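Local coordinates for protein oxygen-independent coproporphyrinogen III oxidase (Escherichia coli, PDB 1OLT) that catalyses the anaerobic, S-adenosylmethionine-dependent oxidative decarboxylation of two propionate groups of coproporphyrinogen III to the vinyl groups of protoporphyrinogen IX in haem biosynthesis, at residues T116-N119 with K120-S124; Q78-K81 with A82-L86. All blocks are in the same frame, centred on the assembly; numbering follows the deposited sequence.

Contact 1: residues T116-N119 with K120-S124; sequences TYLN and KAQIS
Gln122 reaches across Asn119 at the start of helix 120-133, and most of its side-chain atoms meet that one residue. CB sits beside Asn119 OD1 and lies 3.9 Å from Leu118 CB, where the two side chains touch at their bases. CG comes to 3.3 Å from Asn119 OD1. The chain then runs out extended, which brings CD over the Asn119 amide, so that the two amide groups stack with planes 17° apart. At the tip, OE1 accepts from Asn119 N at 2.9 Å, the donor nitrogen tilted 27° from the carbonyl plane; the same oxygen also takes a hydrogen bond from Gln79, while NE2 donates to Asp83. Asn119 answers in kind: with chi1 at 71°, its CG sits between the backbone N and carbonyl carbon, and OD1 is turned back to receive Gln122 N at 2.9 Å almost head-on. Behind this exchange the first helical turn closes with Ile123 N to Asn119 O, also 2.9 Å, and Ile123 CG1 rests 4.0 Å from Leu118 CB. With an alanine at Gln122, Asn119 N would probably lose its side-chain acceptor and the Asn119 amide the flat group stacked on it. The reciprocal bonds between N-cap Asn119 and Gln122 make a capping box, here opening the helix that follows strand 105-112 of the radical SAM core.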
ATOM      1  N   THR A 116      -5.112   5.048  14.644  1.00 13.65           N
ATOM      2  CA  THR A 116      -5.395   4.886  16.053  1.00 13.66           C
ATOM      3  C   THR A 116      -4.938   6.022  16.970  1.00 13.50           C
ATOM      4  O   THR A 116      -5.051   5.908  18.204  1.00 12.19           O
ATOM      5  CB  THR A 116      -4.926   3.511  16.569  1.00 14.93           C
ATOM      6  OG1 THR A 116      -3.545   3.230  16.254  1.00 12.95           O
ATOM      7  CG2 THR A 116      -5.725   2.472  15.920  1.00 16.18           C
ATOM      8  N   TYR A 117      -4.449   7.098  16.365  1.00 13.20           N
ATOM      9  CA  TYR A 117      -4.358   8.374  17.048  1.00 12.99           C
ATOM     10  C   TYR A 117      -5.758   8.839  17.506  1.00 14.02           C
ATOM     11  O   TYR A 117      -5.901   9.519  18.547  1.00 13.40           O
ATOM     12  CB  TYR A 117      -3.777   9.411  16.116  1.00 12.53           C
ATOM     13  CG  TYR A 117      -3.417  10.739  16.776  1.00 12.84           C
ATOM     14  CD1 TYR A 117      -4.392  11.755  16.995  1.00 13.51           C
ATOM     15  CD2 TYR A 117      -2.093  11.013  17.140  1.00 14.00           C
ATOM     16  CE1 TYR A 117      -4.022  12.989  17.599  1.00 13.73           C
ATOM     17  CE2 TYR A 117      -1.730  12.217  17.744  1.00 13.44           C
ATOM     18  CZ  TYR A 117      -2.699  13.209  17.970  1.00 14.82           C
ATOM     19  OH  TYR A 117      -2.305  14.387  18.546  1.00 15.12           O
ATOM     20  N   LEU A 118      -6.768   8.520  16.664  1.00 13.82           N
ATOM     21  CA  LEU A 118      -8.153   8.770  17.023  1.00 14.26           C
ATOM     22  C   LEU A 118      -8.554   7.965  18.264  1.00 14.39           C
ATOM     23  O   LEU A 118      -8.414   6.743  18.306  1.00 14.03           O
ATOM     24  CB  LEU A 118      -9.073   8.469  15.882  1.00 12.47           C
ATOM     25  CG  LEU A 118      -8.809   9.139  14.528  1.00 13.87           C
ATOM     26  CD1 LEU A 118      -9.909   8.742  13.591  1.00 12.89           C
ATOM     27  CD2 LEU A 118      -8.760  10.614  14.642  1.00 16.69           C
ATOM     28  N   ASN A 119      -9.121   8.646  19.247  1.00 14.71           N
ATOM     29  CA  ASN A 119      -9.647   7.980  20.398  1.00 14.73           C
ATOM     30  C   ASN A 119     -10.981   7.210  20.075  1.00 14.34           C
ATOM     31  O   ASN A 119     -11.501   7.280  18.956  1.00 12.55           O
ATOM     32  CB  ASN A 119      -9.701   9.001  21.593  1.00 15.74           C
ATOM     33  CG  ASN A 119     -10.783  10.095  21.419  1.00 17.85           C
ATOM     34  OD1 ASN A 119     -11.814   9.871  20.753  1.00 14.65           O
ATOM     35  ND2 ASN A 119     -10.583  11.229  22.071  1.00 14.79           N
ATOM     36  N   LYS A 120     -11.541   6.477  21.019  1.00 12.92           N
ATOM     37  CA  LYS A 120     -12.771   5.708  20.767  1.00 13.54           C
ATOM     38  C   LYS A 120     -13.937   6.517  20.260  1.00 13.65           C
ATOM     39  O   LYS A 120     -14.639   6.125  19.306  1.00 12.78           O
ATOM     40  CB  LYS A 120     -13.178   4.921  22.032  1.00 14.91           C
ATOM     41  CG  LYS A 120     -12.178   3.797  22.460  1.00 18.48           C
ATOM     42  CD  LYS A 120     -12.698   3.126  23.802  1.00 21.35           C
ATOM     43  CE  LYS A 120     -11.606   2.361  24.507  1.00 28.59           C
ATOM     44  NZ  LYS A 120     -12.118   1.483  25.706  1.00 34.47           N
ATOM     45  N   ALA A 121     -14.165   7.688  20.877  1.00 13.84           N
ATOM     46  CA  ALA A 121     -15.243   8.578  20.427  1.00 13.67           C
ATOM     47  C   ALA A 121     -15.021   9.087  18.999  1.00 13.35           C
ATOM     48  O   ALA A 121     -15.935   9.097  18.229  1.00 13.38           O
ATOM     49  CB  ALA A 121     -15.440   9.797  21.408  1.00 14.19           C
ATOM     50  N   GLN A 122     -13.813   9.459  18.666  1.00 12.54           N
ATOM     51  CA  GLN A 122     -13.455   9.906  17.326  1.00 12.74           C
ATOM     52  C   GLN A 122     -13.582   8.778  16.253  1.00 12.71           C
ATOM     53  O   GLN A 122     -14.117   8.988  15.157  1.00 11.88           O
ATOM     54  CB  GLN A 122     -12.016  10.506  17.342  1.00 13.44           C
ATOM     55  CG  GLN A 122     -11.989  11.785  18.128  1.00 14.81           C
ATOM     56  CD  GLN A 122     -10.621  12.204  18.532  1.00 14.92           C
ATOM     57  OE1 GLN A 122      -9.651  11.382  18.510  1.00 14.23           O
ATOM     58  NE2 GLN A 122     -10.514  13.469  19.018  1.00 13.71           N
ATOM     59  N   ILE A 123     -13.128   7.586  16.593  1.00 12.86           N
ATOM     60  CA  ILE A 123     -13.287   6.413  15.724  1.00 12.75           C
ATOM     61  C   ILE A 123     -14.754   6.250  15.453  1.00 12.20           C
ATOM     62  O   ILE A 123     -15.169   6.081  14.304  1.00 11.63           O
ATOM     63  CB  ILE A 123     -12.751   5.161  16.417  1.00 12.31           C
ATOM     64  CG1 ILE A 123     -11.243   5.202  16.422  1.00 14.89           C
ATOM     65  CG2 ILE A 123     -13.248   3.919  15.708  1.00 14.00           C
ATOM     66  CD1 ILE A 123     -10.600   4.248  17.385  1.00 17.04           C
ATOM     67  N   SER A 124     -15.573   6.277  16.513  1.00 12.34           N
ATOM     68  CA  SER A 124     -17.017   6.102  16.327  1.00 13.20           C
ATOM     69  C   SER A 124     -17.638   7.192  15.479  1.00 12.77           C
ATOM     70  O   SER A 124     -18.549   6.930  14.638  1.00 12.32           O
ATOM     71  CB  SER A 124     -17.784   6.025  17.670  1.00 13.41           C
ATOM     72  OG  SER A 124     -17.384   4.911  18.426  1.00 13.38           O
TER

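Contact 2: residues Q78-K81 with A82-L86; sequences QQHK and ADQYL
His80 and Gln84, one helical turn apart, send their side chains the same way, yet their flat ends stand almost perpendicular, ring and amide planes 88° apart. The amide meets the imidazole at its edge: Gln84 NE2 is 3.7 Å from His80 CD2, and Gln84 CD lies in the plane of the ring. A chi1 of 80° carries the ring of His80 to this side of the turn. A water in the ring plane joins the pair, 2.8 Å from His80 NE2 and only weakly bonded to Gln84 NE2. Gln84 also crosses the chain of Lys81 at a slant, with OE1 3.8 Å from Lys81 CG. Gln79 and Asp83 are linked differently: a second water donates to both Gln79 OE1 and Asp83 OD2, while Gln79 NE2 donates to Tyr117 O and Asp83 OD1 pairs with Gln122. Beneath the side chains, Gln84 N donates to His80 O at 3.2 Å, Tyr85 N to Lys81 O at 2.9 Å and Ala82 N to Gln79 O at 2.9 Å. Within the fold, Gln79 and Asp83 face the start of helix 120-133 together with Ala82 and Leu86. Gln84 also touches Tyr347 of helix 343-353, and Tyr85 lies against that helix and strand 53-62, its hydroxyl bonded to the backbone of His58 and Val326.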
ATOM      1  N   GLN A  78      -0.949  17.872  20.169  1.00 13.90           N
ATOM      2  CA  GLN A  78      -2.189  18.649  20.262  1.00 15.15           C
ATOM      3  C   GLN A  78      -3.346  17.808  19.757  1.00 14.67           C
ATOM      4  O   GLN A  78      -3.720  17.886  18.617  1.00 13.66           O
ATOM      5  CB  GLN A  78      -2.048  19.933  19.477  1.00 14.38           C
ATOM      6  CG  GLN A  78      -1.011  20.823  20.051  1.00 18.75           C
ATOM      7  CD  GLN A  78      -1.061  22.208  19.447  1.00 23.66           C
ATOM      8  OE1 GLN A  78      -1.919  23.025  19.809  1.00 27.14           O
ATOM      9  NE2 GLN A  78      -0.214  22.449  18.499  1.00 23.24           N
ATOM     10  N   GLN A  79      -3.850  16.950  20.619  1.00 15.71           N
ATOM     11  CA  GLN A  79      -4.814  15.921  20.245  1.00 18.01           C
ATOM     12  C   GLN A  79      -6.133  16.488  19.685  1.00 17.23           C
ATOM     13  O   GLN A  79      -6.772  15.821  18.845  1.00 17.37           O
ATOM     14  CB  GLN A  79      -5.122  14.972  21.414  1.00 18.52           C
ATOM     15  CG  GLN A  79      -5.358  13.415  20.950  1.00 25.49           C
ATOM     16  CD  GLN A  79      -6.806  13.121  20.446  1.00 28.94           C
ATOM     17  OE1 GLN A  79      -7.724  13.914  20.785  1.00 29.57           O
ATOM     18  NE2 GLN A  79      -7.025  11.957  19.622  1.00 20.02           N
ATOM     19  N   HIS A  80      -6.505  17.697  20.144  1.00 15.98           N
ATOM     20  CA  HIS A  80      -7.619  18.420  19.604  1.00 16.34           C
ATOM     21  C   HIS A  80      -7.574  18.641  18.073  1.00 14.79           C
ATOM     22  O   HIS A  80      -8.604  18.896  17.459  1.00 11.52           O
ATOM     23  CB  HIS A  80      -7.777  19.758  20.252  1.00 16.77           C
ATOM     24  CG  HIS A  80      -6.863  20.790  19.723  1.00 18.54           C
ATOM     25  ND1 HIS A  80      -5.701  21.155  20.383  1.00 25.04           N
ATOM     26  CD2 HIS A  80      -6.933  21.581  18.618  1.00 19.05           C
ATOM     27  CE1 HIS A  80      -5.068  22.086  19.684  1.00 22.14           C
ATOM     28  NE2 HIS A  80      -5.790  22.362  18.599  1.00 20.17           N
ATOM     29  N   LYS A  81      -6.388  18.518  17.479  1.00 12.93           N
ATOM     30  CA  LYS A  81      -6.286  18.569  16.007  1.00 13.10           C
ATOM     31  C   LYS A  81      -7.075  17.459  15.361  1.00 13.01           C
ATOM     32  O   LYS A  81      -7.547  17.622  14.241  1.00 12.23           O
ATOM     33  CB  LYS A  81      -4.860  18.584  15.528  1.00 12.80           C
ATOM     34  CG  LYS A  81      -4.163  19.941  15.699  1.00 16.70           C
ATOM     35  CD  LYS A  81      -2.762  19.821  15.281  1.00 19.49           C
ATOM     36  CE  LYS A  81      -2.010  21.084  15.574  1.00 23.37           C
ATOM     37  NZ  LYS A  81      -2.627  22.290  15.012  1.00 27.39           N
ATOM     38  N   ALA A  82      -7.244  16.350  16.054  1.00 12.40           N
ATOM     39  CA  ALA A  82      -7.977  15.245  15.485  1.00 13.02           C
ATOM     40  C   ALA A  82      -9.470  15.616  15.373  1.00 13.34           C
ATOM     41  O   ALA A  82     -10.157  15.207  14.434  1.00 11.23           O
ATOM     42  CB  ALA A  82      -7.842  14.030  16.331  1.00 14.38           C
ATOM     43  N   ASP A  83      -9.975  16.350  16.370  1.00 12.14           N
ATOM     44  CA  ASP A  83     -11.399  16.825  16.301  1.00 12.97           C
ATOM     45  C   ASP A  83     -11.617  17.810  15.160  1.00 11.96           C
ATOM     46  O   ASP A  83     -12.610  17.720  14.463  1.00 10.50           O
ATOM     47  CB  ASP A  83     -11.867  17.450  17.589  1.00 12.93           C
ATOM     48  CG  ASP A  83     -11.910  16.469  18.730  1.00 16.70           C
ATOM     49  OD1 ASP A  83     -12.563  15.347  18.624  1.00 16.08           O
ATOM     50  OD2 ASP A  83     -11.238  16.771  19.775  1.00 19.94           O
ATOM     51  N   GLN A  84     -10.665  18.734  14.972  1.00 12.21           N
ATOM     52  CA  GLN A  84     -10.691  19.687  13.881  1.00 12.86           C
ATOM     53  C   GLN A  84     -10.633  18.943  12.525  1.00 12.99           C
ATOM     54  O   GLN A  84     -11.322  19.295  11.624  1.00 12.93           O
ATOM     55  CB  GLN A  84      -9.508  20.659  13.925  1.00 13.19           C
ATOM     56  CG  GLN A  84      -9.376  21.491  15.189  1.00 16.27           C
ATOM     57  CD  GLN A  84      -8.139  22.374  15.202  1.00 20.43           C
ATOM     58  OE1 GLN A  84      -7.119  22.003  14.604  1.00 17.88           O
ATOM     59  NE2 GLN A  84      -8.243  23.593  15.857  1.00 16.94           N
ATOM     60  N   TYR A  85      -9.830  17.900  12.447  1.00 10.88           N
ATOM     61  CA  TYR A  85      -9.681  17.160  11.240  1.00 11.38           C
ATOM     62  C   TYR A  85     -10.961  16.401  10.879  1.00 11.73           C
ATOM     63  O   TYR A  85     -11.386  16.420   9.713  1.00 11.74           O
ATOM     64  CB  TYR A  85      -8.485  16.211  11.383  1.00 11.94           C
ATOM     65  CG  TYR A  85      -8.136  15.495  10.107  1.00 10.97           C
ATOM     66  CD1 TYR A  85      -7.569  16.178   9.077  1.00 11.65           C
ATOM     67  CD2 TYR A  85      -8.375  14.168   9.961  1.00 13.66           C
ATOM     68  CE1 TYR A  85      -7.242  15.541   7.885  1.00 12.57           C
ATOM     69  CE2 TYR A  85      -8.009  13.483   8.772  1.00 11.89           C
ATOM     70  CZ  TYR A  85      -7.463  14.209   7.732  1.00 12.32           C
ATOM     71  OH  TYR A  85      -7.083  13.602   6.533  1.00 12.99           O
ATOM     72  N   LEU A  86     -11.600  15.761  11.852  1.00 11.26           N
ATOM     73  CA  LEU A  86     -12.877  15.132  11.628  1.00 12.06           C
ATOM     74  C   LEU A  86     -13.963  16.148  11.305  1.00 12.48           C
ATOM     75  O   LEU A  86     -14.877  15.816  10.532  1.00 11.84           O
ATOM     76  CB  LEU A  86     -13.333  14.270  12.819  1.00 12.98           C
ATOM     77  CG  LEU A  86     -12.609  12.965  13.139  1.00 18.62           C
ATOM     78  CD1 LEU A  86     -13.365  12.022  14.070  1.00 21.95           C
ATOM     79  CD2 LEU A  86     -12.215  12.289  12.008  1.00 22.93           C
TER
HETATM   80  O   HOH W   1      -9.448  15.348  21.907  1.00 42.53           O
HETATM   81  O   HOH W   2      -5.083  24.456  16.960  1.00 34.55           O

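Both contacts are local, lying at or near the N-terminal ends of two neighbouring helices of the radical SAM core. Each is partly buried, but contact 1 more so, with four of its seven touching residues buried against two of seven in contact 2. Contact 1 uses direct, reciprocal side-chain-to-backbone bonds, whereas contact 2 relies on backbone bonds, an edge-on ring-amide meeting and bridging waters. Gln79 of contact 2 joins them most closely, its NE2 bonding both Tyr117 O and Gln122 OE1, and the Gln122-Asp83 pair adds a second direct link. Packing accompanies these bonds, Leu86 CD1 lying 3.3 Å from Gln122 O. Gln122 thus serves its own helix start and helix 80-96 together.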